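PDB 6VC6: 6-phospho-alpha-glucosidase, which probably hydrolyses 6-phospho-alpha-glucosides to release glucose 6-phosphate, by the NAD- and manganese-dependent chemistry of family 4 glycoside hydrolases. Local coordinates for residues D238-D243 against A284-D289; Y245-T250 against Y267-Y272. All coordinates share one frame; numbering follows the deposited sequence.

Two contacts within one C-terminal family 4 glycosyl hydrolase range illustrate how one contact can border a ligand pocket, here that of the sugar phosphate, while another lies within the intervening chain at the surface. Interaction 1 brings helix 239-246 to helix 283-289 beside the bound sugar phosphate. Interaction 2 is nested inside the loop that this closes: it begins on the end of helix 239-246, continues onto helix 248-254, and meets the junction of helices 264-268 and 270-275. The two centres lie about 17 Å apart, and helix 283-289 is the next helix after 270-275. Helix 239-246 thus carries one segment of interaction 1 and runs at its far end into interaction 2, where Phe-247 and Thr-250 make the contact.

Interaction 1 (D238-D243 against A284-D289); sequences DQSWLD and ADEVID. With G6P (6-O-phosphono-alpha-D-glucopyranose), chain F.
Ser-240 and Glu-286 reach toward each other from two helices, and their polar ends meet with OG 3.0 Å from OE2. A serine chi1 of 63° places the hydroxyl beside this oxygen, while Glu-286 stretches out in an extended chain to present it. Water 2 bridges the same pair, donating to Glu-286 OE2 at 2.8 Å and accepting from the backbone N of Ser-240. Arg-283 forms salt bridges with both Glu-286 OE2 and Asp-238 OD2, which probably eases the repulsion between two carboxylates. Its NH2 also bonds the ligand, so this polar junction forms a second shell to the 6-phosphoglucose pocket of a family 4 glycosidase. Trp-241 and Val-287 belong to the pocket itself. The indole turns its edge to the sugar, CZ2 lying 3.2 Å from the ring oxygen O5, while Val-287 CG2 is 3.8 Å from phosphate oxygen O1P. Were Trp-241 replaced by an alanine, the edge beside O5 would be lost, probably opening a gap next to the sugar and leaving Arg-237 without its cation-pi partner. Water 1 donates to Asp-238 OD2 and, weakly, to Glu-286 O.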
loop_
_atom_site.group_PDB
_atom_site.type_symbol
_atom_site.label_atom_id
_atom_site.label_comp_id
_atom_site.label_asym_id
_atom_site.label_seq_id
_atom_site.Cartn_x
_atom_site.Cartn_y
_atom_site.Cartn_z
ATOM N N ASP A 238 -4.409 -1.616 -17.043
ATOM C CA ASP A 238 -3.349 -1.487 -18.030
ATOM C C ASP A 238 -2.730 -2.852 -18.322
ATOM O O ASP A 238 -2.879 -3.810 -17.559
ATOM C CB ASP A 238 -2.280 -0.508 -17.545
ATOM C CG ASP A 238 -2.745 0.936 -17.596
ATOM O OD1 ASP A 238 -3.534 1.274 -18.503
ATOM O OD2 ASP A 238 -2.323 1.730 -16.730
ATOM N N GLN A 239 -2.023 -2.928 -19.453
ATOM C CA GLN A 239 -1.479 -4.205 -19.903
ATOM C C GLN A 239 -0.480 -4.774 -18.902
ATOM O O GLN A 239 -0.408 -5.993 -18.713
ATOM C CB GLN A 239 -0.829 -4.043 -21.278
ATOM C CG GLN A 239 -0.272 -5.333 -21.859
ATOM C CD GLN A 239 -1.336 -6.400 -22.036
ATOM O OE1 GLN A 239 -2.445 -6.117 -22.491
ATOM N NE2 GLN A 239 -1.004 -7.634 -21.673
ATOM N N SER A 240 0.295 -3.905 -18.246
ATOM C CA SER A 240 1.280 -4.383 -17.281
ATOM C C SER A 240 0.621 -5.088 -16.103
ATOM O O SER A 240 1.191 -6.035 -15.549
ATOM C CB SER A 240 2.142 -3.218 -16.789
ATOM O OG SER A 240 1.362 -2.262 -16.093
ATOM N N TRP A 241 -0.577 -4.651 -15.708
ATOM C CA TRP A 241 -1.273 -5.309 -14.606
ATOM C C TRP A 241 -1.857 -6.647 -15.042
ATOM O O TRP A 241 -1.901 -7.598 -14.252
ATOM C CB TRP A 241 -2.368 -4.398 -14.054
ATOM C CG TRP A 241 -1.912 -3.538 -12.915
ATOM C CD1 TRP A 241 -1.929 -2.174 -12.861
ATOM C CD2 TRP A 241 -1.366 -3.981 -11.666
ATOM N NE1 TRP A 241 -1.430 -1.742 -11.655
ATOM C CE2 TRP A 241 -1.077 -2.832 -10.904
ATOM C CE3 TRP A 241 -1.093 -5.239 -11.117
ATOM C CZ2 TRP A 241 -0.530 -2.902 -9.624
ATOM C CZ3 TRP A 241 -0.550 -5.306 -9.847
ATOM C CH2 TRP A 241 -0.274 -4.145 -9.115
ATOM N N LEU A 242 -2.315 -6.739 -16.292
ATOM C CA LEU A 242 -2.820 -8.011 -16.799
ATOM C C LEU A 242 -1.708 -9.049 -16.879
ATOM O O LEU A 242 -1.936 -10.236 -16.618
ATOM C CB LEU A 242 -3.469 -7.809 -18.169
ATOM C CG LEU A 242 -4.634 -6.820 -18.223
ATOM C CD1 LEU A 242 -5.075 -6.584 -19.658
ATOM C CD2 LEU A 242 -5.793 -7.315 -17.377
ATOM N N ASP A 243 -0.496 -8.620 -17.236
ATOM C CA ASP A 243 0.634 -9.543 -17.265
ATOM C C ASP A 243 1.034 -9.969 -15.858
ATOM O O ASP A 243 1.398 -11.130 -15.635
ATOM C CB ASP A 243 1.821 -8.902 -17.986
ATOM C CG ASP A 243 1.444 -8.332 -19.339
ATOM O OD1 ASP A 243 2.027 -7.301 -19.734
ATOM O OD2 ASP A 243 0.564 -8.915 -20.008
ATOM N N ALA A 284 5.800 4.245 -13.853
ATOM C CA ALA A 284 5.539 5.623 -13.454
ATOM C C ALA A 284 5.133 6.471 -14.652
ATOM O O ALA A 284 4.276 7.356 -14.536
ATOM C CB ALA A 284 6.766 6.219 -12.766
ATOM N N ASP A 285 5.733 6.208 -15.816
ATOM C CA ASP A 285 5.316 6.897 -17.033
ATOM C C ASP A 285 3.926 6.447 -17.471
ATOM O O ASP A 285 3.144 7.251 -17.992
ATOM C CB ASP A 285 6.335 6.658 -18.147
ATOM C CG ASP A 285 7.714 7.181 -17.797
ATOM O OD1 ASP A 285 7.829 8.380 -17.464
ATOM O OD2 ASP A 285 8.682 6.394 -17.854
ATOM N N GLU A 286 3.604 5.165 -17.270
ATOM C CA GLU A 286 2.263 4.678 -17.583
ATOM C C GLU A 286 1.216 5.368 -16.719
ATOM O O GLU A 286 0.135 5.724 -17.205
ATOM C CB GLU A 286 2.185 3.165 -17.386
ATOM C CG GLU A 286 3.205 2.357 -18.161
ATOM C CD GLU A 286 3.191 0.894 -17.762
ATOM O OE1 GLU A 286 4.257 0.246 -17.829
ATOM O OE2 GLU A 286 2.113 0.394 -17.375
ATOM N N VAL A 287 1.518 5.557 -15.433
ATOM C CA VAL A 287 0.590 6.244 -14.543
ATOM C C VAL A 287 0.468 7.710 -14.929
ATOM O O VAL A 287 -0.636 8.269 -14.949
ATOM C CB VAL A 287 1.030 6.083 -13.078
ATOM C CG1 VAL A 287 0.160 6.935 -12.165
ATOM C CG2 VAL A 287 0.977 4.621 -12.666
ATOM N N ILE A 288 1.593 8.357 -15.237
ATOM C CA ILE A 288 1.527 9.749 -15.664
ATOM C C ILE A 288 0.697 9.873 -16.933
ATOM O O ILE A 288 -0.158 10.754 -17.039
ATOM C CB ILE A 288 2.938 10.336 -15.834
ATOM C CG1 ILE A 288 3.613 10.478 -14.469
ATOM C CG2 ILE A 288 2.864 11.703 -16.502
ATOM C CD1 ILE A 288 5.063 10.912 -14.539
ATOM N N ASP A 289 0.890 8.970 -17.894
ATOM C CA ASP A 289 0.095 9.052 -19.112
ATOM C C ASP A 289 -1.300 8.457 -18.954
ATOM O O ASP A 289 -2.159 8.693 -19.812
ATOM C CB ASP A 289 0.816 8.358 -20.264
ATOM C CG ASP A 289 2.056 9.102 -20.706
ATOM O OD1 ASP A 289 3.039 8.435 -21.087
ATOM O OD2 ASP A 289 2.048 10.352 -20.673
HETATM C C1 G6P F . -0.783 -2.628 -5.862
HETATM C C2 G6P F . -0.325 -2.369 -4.419
HETATM C C3 G6P F . 0.011 -0.919 -4.117
HETATM C C4 G6P F . 0.768 -0.337 -5.288
HETATM C C5 G6P F . -0.197 -0.257 -6.455
HETATM C C6 G6P F . 0.546 0.217 -7.697
HETATM O O1 G6P F . -2.073 -3.254 -5.846
HETATM O O2 G6P F . -1.344 -2.811 -3.513
HETATM O O3 G6P F . 0.798 -0.821 -2.927
HETATM O O4 G6P F . 1.235 0.972 -4.949
HETATM O O5 G6P F . -0.798 -1.516 -6.780
HETATM O O6 G6P F . -0.383 0.839 -8.577
HETATM P P G6P F . 0.134 1.710 -9.825
HETATM O O1P G6P F . 0.397 3.063 -9.208
HETATM O O2P G6P F . 1.373 0.990 -10.304
HETATM O O3P G6P F . -1.016 1.660 -10.802
HETATM O O HOH W 1 -2.554 4.460 -15.548
HETATM O O HOH W 2 0.714 -1.151 -19.203
#

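Interaction 2 (Y245-T250 against Y267-Y272); sequences YGFVQT and YLYPDY
An aromatic cluster at the protein surface joins the two segments, with Phe-247 meeting both Tyr-269 and Tyr-272. Toward Tyr-269 the phenylalanine presents its edge: CE2 comes to 3.4 Å from Tyr-269 CD2, and CZ sits above one face of the tyrosine, offset toward the rim. With planes at 89° and centroids 4.9 Å apart, this is a T-shaped pair. Tyr-272 meets Phe-247 differently. Its plane is turned only 24° from that of the phenylalanine, but the rings are offset so strongly that little of one faces the other, and the approach is carried by CE1 of Tyr-272 against CE1 of Phe-247 at 3.5 Å. The side chain of Phe-247 swings out with CG trans to the backbone N (chi1 -166°), which carries its ring across to both tyrosines. Within its own segment, Thr-250 CB lies over one face of that ring. Thr-250 also borders the tyrosine, its CG2 4.2 Å from Tyr-269 OH, a hydroxyl that is hydrogen-bonded to Asp-254. Lys-273 adds a cation-pi contact to Phe-247. Tyr-269 is the first non-helical residue after helix 264-268 and the N-cap of helix 270-275, so the aromatic cluster, combining a T-shaped pair with a strongly offset, near-parallel one, is built where two helices meet.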
loop_
_atom_site.group_PDB
_atom_site.type_symbol
_atom_site.label_atom_id
_atom_site.label_comp_id
_atom_site.label_asym_id
_atom_site.label_seq_id
_atom_site.Cartn_x
_atom_site.Cartn_y
_atom_site.Cartn_z
ATOM N N TYR A 245 -0.943 -10.186 -13.149
ATOM C CA TYR A 245 -1.934 -11.131 -12.645
ATOM C C TYR A 245 -1.886 -12.446 -13.413
ATOM O O TYR A 245 -2.040 -13.522 -12.824
ATOM C CB TYR A 245 -3.330 -10.517 -12.719
ATOM C CG TYR A 245 -3.721 -9.739 -11.485
ATOM C CD1 TYR A 245 -4.515 -10.314 -10.501
ATOM C CD2 TYR A 245 -3.295 -8.431 -11.301
ATOM C CE1 TYR A 245 -4.874 -9.609 -9.371
ATOM C CE2 TYR A 245 -3.649 -7.716 -10.173
ATOM C CZ TYR A 245 -4.439 -8.309 -9.212
ATOM O OH TYR A 245 -4.794 -7.603 -8.086
ATOM N N GLY A 246 -1.676 -12.381 -14.730
ATOM C CA GLY A 246 -1.603 -13.596 -15.520
ATOM C C GLY A 246 -0.413 -14.467 -15.173
ATOM O O GLY A 246 -0.461 -15.687 -15.350
ATOM N N PHE A 247 0.663 -13.860 -14.669
ATOM C CA PHE A 247 1.869 -14.597 -14.311
ATOM C C PHE A 247 1.661 -15.542 -13.134
ATOM O O PHE A 247 2.514 -16.404 -12.897
ATOM C CB PHE A 247 3.000 -13.616 -13.999
ATOM C CG PHE A 247 4.358 -14.252 -13.936
ATOM C CD1 PHE A 247 5.008 -14.648 -15.093
ATOM C CD2 PHE A 247 4.987 -14.450 -12.718
ATOM C CE1 PHE A 247 6.259 -15.233 -15.036
ATOM C CE2 PHE A 247 6.237 -15.033 -12.655
ATOM C CZ PHE A 247 6.874 -15.425 -13.815
ATOM N N VAL A 248 0.556 -15.403 -12.394
ATOM C CA VAL A 248 0.332 -16.307 -11.269
ATOM C C VAL A 248 0.121 -17.736 -11.759
ATOM O O VAL A 248 0.447 -18.698 -11.051
ATOM C CB VAL A 248 -0.857 -15.809 -10.421
ATOM C CG1 VAL A 248 -0.578 -14.426 -9.849
ATOM C CG2 VAL A 248 -2.126 -15.788 -11.257
ATOM N N GLN A 249 -0.345 -17.917 -12.999
ATOM C CA GLN A 249 -0.478 -19.261 -13.553
ATOM C C GLN A 249 0.866 -19.980 -13.589
ATOM O O GLN A 249 0.956 -21.161 -13.231
ATOM C CB GLN A 249 -1.086 -19.191 -14.954
ATOM C CG GLN A 249 -1.405 -20.546 -15.565
ATOM C CD GLN A 249 -2.001 -20.433 -16.955
ATOM O OE1 GLN A 249 -1.519 -19.668 -17.790
ATOM N NE2 GLN A 249 -3.056 -21.197 -17.210
ATOM N N THR A 250 1.922 -19.286 -14.017
ATOM C CA THR A 250 3.257 -19.878 -14.010
ATOM C C THR A 250 3.715 -20.171 -12.587
ATOM O O THR A 250 4.244 -21.251 -12.300
ATOM C CB THR A 250 4.247 -18.945 -14.710
ATOM O OG1 THR A 250 3.912 -18.839 -16.100
ATOM C CG2 THR A 250 5.669 -19.472 -14.575
ATOM N N TYR A 267 10.315 -11.603 -6.668
ATOM C CA TYR A 267 11.311 -12.250 -5.824
ATOM C C TYR A 267 11.624 -13.670 -6.274
ATOM O O TYR A 267 12.731 -14.161 -6.027
ATOM C CB TYR A 267 10.838 -12.248 -4.370
ATOM C CG TYR A 267 10.690 -10.858 -3.797
ATOM C CD1 TYR A 267 11.793 -10.163 -3.320
ATOM C CD2 TYR A 267 9.449 -10.236 -3.743
ATOM C CE1 TYR A 267 11.666 -8.890 -2.799
ATOM C CE2 TYR A 267 9.311 -8.962 -3.223
ATOM C CZ TYR A 267 10.422 -8.294 -2.754
ATOM O OH TYR A 267 10.293 -7.025 -2.236
ATOM N N LEU A 268 10.677 -14.344 -6.926
ATOM C CA LEU A 268 10.904 -15.703 -7.395
ATOM C C LEU A 268 11.363 -15.772 -8.844
ATOM O O LEU A 268 11.952 -16.783 -9.239
ATOM C CB LEU A 268 9.633 -16.544 -7.227
ATOM C CG LEU A 268 9.204 -16.815 -5.783
ATOM C CD1 LEU A 268 7.880 -17.565 -5.744
ATOM C CD2 LEU A 268 10.284 -17.586 -5.039
ATOM N N TYR A 269 11.114 -14.731 -9.640
ATOM C CA TYR A 269 11.513 -14.706 -11.049
ATOM C C TYR A 269 12.125 -13.352 -11.393
ATOM O O TYR A 269 11.615 -12.622 -12.246
ATOM C CB TYR A 269 10.317 -15.005 -11.955
ATOM C CG TYR A 269 9.570 -16.281 -11.631
ATOM C CD1 TYR A 269 9.797 -17.442 -12.358
ATOM C CD2 TYR A 269 8.624 -16.320 -10.613
ATOM C CE1 TYR A 269 9.114 -18.608 -12.073
ATOM C CE2 TYR A 269 7.939 -17.483 -10.319
ATOM C CZ TYR A 269 8.187 -18.623 -11.051
ATOM O OH TYR A 269 7.505 -19.783 -10.765
ATOM N N PRO A 270 13.242 -12.988 -10.752
ATOM C CA PRO A 270 13.844 -11.681 -11.058
ATOM C C PRO A 270 14.409 -11.597 -12.465
ATOM O O PRO A 270 14.370 -10.519 -13.069
ATOM C CB PRO A 270 14.942 -11.541 -9.997
ATOM C CG PRO A 270 15.312 -12.942 -9.667
ATOM C CD PRO A 270 14.041 -13.741 -9.766
ATOM N N ASP A 271 14.926 -12.702 -13.007
ATOM C CA ASP A 271 15.445 -12.688 -14.370
ATOM C C ASP A 271 14.330 -12.430 -15.377
ATOM O O ASP A 271 14.461 -11.578 -16.263
ATOM C CB ASP A 271 16.151 -14.008 -14.678
ATOM C CG ASP A 271 17.465 -14.155 -13.936
ATOM O OD1 ASP A 271 17.946 -13.151 -13.369
ATOM O OD2 ASP A 271 18.017 -15.275 -13.920
ATOM N N TYR A 272 13.220 -13.161 -15.252
ATOM C CA TYR A 272 12.113 -12.995 -16.190
ATOM C C TYR A 272 11.476 -11.618 -16.060
ATOM O O TYR A 272 11.176 -10.971 -17.070
ATOM C CB TYR A 272 11.070 -14.094 -15.969
ATOM C CG TYR A 272 9.888 -14.030 -16.912
ATOM C CD1 TYR A 272 8.771 -13.261 -16.608
ATOM C CD2 TYR A 272 9.887 -14.744 -18.103
ATOM C CE1 TYR A 272 7.691 -13.199 -17.466
ATOM C CE2 TYR A 272 8.808 -14.690 -18.967
ATOM C CZ TYR A 272 7.714 -13.916 -18.643
ATOM O OH TYR A 272 6.638 -13.857 -19.498
#